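PDB 3KLU: uncharacterized protein yqbN from Bacillus subtilis, which is of unknown function but is probably a phage-type tail assembly chaperone related to XkdN. Local coordinates for residues Val28-Arg33 with Phe44-Ile49. Numbering follows the deposited sequence.
Sequences VPISKR and FIFKAI
V28 and F44 form an antiparallel hydrogen-bonded pair where strand 26-28, at one edge of a small three-stranded sheet, meets the central strand 44-46. Both backbone bonds are short: V28 N gives to F44 O at 2.7 Å and F44 N to V28 O at 2.6 Å. V28 O also takes a weak bond from I30 N, closing an inverse gamma turn centred on P29 that carries the chain off the strand. Farther along, S31 OG accepts from R33 N in an ST turn and is also hydrogen-bonded to E122 of helix 120-133, with which the R33 guanidinium forms a salt bridge.

Beyond the gamma turn, I30 lies over one face of F44 and at the edge of F46. Its CB stands over the centre of the F44 ring in a CH-pi contact, 4.0 Å from the centroid, while CG1 lies in the plane of the F46 ring. W126 of helix 120-133 meets both rings, and the same helix packs on F46 through A130 and I133. The V28 and F46 side chains cross at about a right angle. With V28 CG2 set anti to its own carbonyl carbon, that methyl touches F46 CD1 at 3.8 Å.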
# COMPACT_ATOMS: atom_id res chain seq x y z
N VAL A 28 0.88 -6.26 -9.18
CA VAL A 28 0.63 -5.22 -10.16
C VAL A 28 1.96 -4.66 -10.63
O VAL A 28 2.76 -4.20 -9.80
CB VAL A 28 -0.14 -4.03 -9.55
CG1 VAL A 28 -0.43 -3.01 -10.62
CG2 VAL A 28 -1.42 -4.50 -8.87
N PRO A 29 2.20 -4.67 -11.95
CA PRO A 29 3.46 -4.13 -12.48
C PRO A 29 3.39 -2.60 -12.55
O PRO A 29 3.11 -2.01 -13.58
CB PRO A 29 3.56 -4.80 -13.84
CG PRO A 29 2.12 -4.83 -14.27
CD PRO A 29 1.35 -5.21 -13.01
N ILE A 30 3.67 -1.95 -11.44
CA ILE A 30 3.63 -0.50 -11.35
C ILE A 30 4.64 0.22 -12.23
O ILE A 30 4.44 1.37 -12.60
CB ILE A 30 3.82 -0.06 -9.88
CG1 ILE A 30 2.53 -0.36 -9.09
CG2 ILE A 30 4.22 1.42 -9.79
CD1 ILE A 30 1.36 0.49 -9.50
N SER A 31 5.75 -0.45 -12.55
CA SER A 31 6.78 0.16 -13.40
C SER A 31 7.63 -0.86 -14.14
O SER A 31 8.00 -1.91 -13.59
CB SER A 31 7.69 1.07 -12.58
OG SER A 31 8.80 1.47 -13.37
N LYS A 32 7.95 -0.55 -15.39
CA LYS A 32 8.76 -1.45 -16.19
C LYS A 32 10.27 -1.26 -15.91
O LYS A 32 11.09 -2.00 -16.43
CB LYS A 32 8.47 -1.24 -17.68
CG LYS A 32 7.03 -1.58 -18.12
CD LYS A 32 6.90 -1.27 -19.62
CE LYS A 32 5.50 -1.42 -20.17
NZ LYS A 32 5.41 -0.87 -21.57
N ARG A 33 10.60 -0.28 -15.07
CA ARG A 33 11.99 0.01 -14.73
C ARG A 33 12.48 -0.95 -13.66
O ARG A 33 13.66 -0.95 -13.36
CB ARG A 33 12.14 1.45 -14.22
CG ARG A 33 11.73 2.52 -15.21
CD ARG A 33 11.46 3.81 -14.47
NE ARG A 33 12.42 3.97 -13.41
CZ ARG A 33 12.14 4.32 -12.17
NH1 ARG A 33 10.90 4.57 -11.79
NH2 ARG A 33 13.11 4.36 -11.29
N PHE A 44 4.63 -5.05 -8.18
CA PHE A 44 4.44 -4.70 -6.79
C PHE A 44 3.36 -5.64 -6.27
O PHE A 44 2.47 -6.03 -7.03
CB PHE A 44 3.90 -3.29 -6.68
CG PHE A 44 4.95 -2.25 -6.62
CD1 PHE A 44 6.10 -2.37 -7.37
CD2 PHE A 44 4.75 -1.12 -5.87
CE1 PHE A 44 7.06 -1.33 -7.36
CE2 PHE A 44 5.70 -0.07 -5.85
CZ PHE A 44 6.85 -0.18 -6.60
N ILE A 45 3.44 -5.99 -4.99
CA ILE A 45 2.44 -6.81 -4.35
C ILE A 45 1.70 -5.94 -3.34
O ILE A 45 2.32 -5.38 -2.39
CB ILE A 45 3.06 -7.96 -3.61
CG1 ILE A 45 3.79 -8.85 -4.59
CG2 ILE A 45 1.96 -8.78 -2.90
CD1 ILE A 45 4.50 -10.01 -3.90
N PHE A 46 0.39 -5.82 -3.56
CA PHE A 46 -0.49 -5.03 -2.71
C PHE A 46 -1.39 -5.97 -1.92
O PHE A 46 -1.60 -7.14 -2.31
CB PHE A 46 -1.39 -4.11 -3.54
CG PHE A 46 -0.64 -3.03 -4.32
CD1 PHE A 46 0.03 -3.34 -5.51
CD2 PHE A 46 -0.68 -1.70 -3.91
CE1 PHE A 46 0.62 -2.33 -6.28
CE2 PHE A 46 -0.09 -0.69 -4.67
CZ PHE A 46 0.56 -1.00 -5.85
N LYS A 47 -1.87 -5.47 -0.79
CA LYS A 47 -2.78 -6.21 0.09
C LYS A 47 -3.41 -5.19 1.01
O LYS A 47 -2.72 -4.58 1.82
CB LYS A 47 -2.03 -7.23 0.94
CG LYS A 47 -2.96 -8.07 1.81
CD LYS A 47 -2.14 -8.84 2.84
CE LYS A 47 -2.92 -10.01 3.37
NZ LYS A 47 -4.19 -9.45 3.88
N ALA A 48 -4.72 -4.99 0.85
CA ALA A 48 -5.49 -4.05 1.67
C ALA A 48 -5.19 -4.14 3.17
O ALA A 48 -4.93 -5.21 3.74
CB ALA A 48 -6.99 -4.27 1.44
N ILE A 49 -5.19 -2.99 3.82
CA ILE A 49 -4.97 -2.99 5.25
C ILE A 49 -6.37 -3.01 5.88
O ILE A 49 -7.37 -3.10 5.18
CB ILE A 49 -4.14 -1.76 5.67
CG1 ILE A 49 -4.85 -0.47 5.24
CG2 ILE A 49 -2.78 -1.83 4.99
CD1 ILE A 49 -4.29 0.79 5.84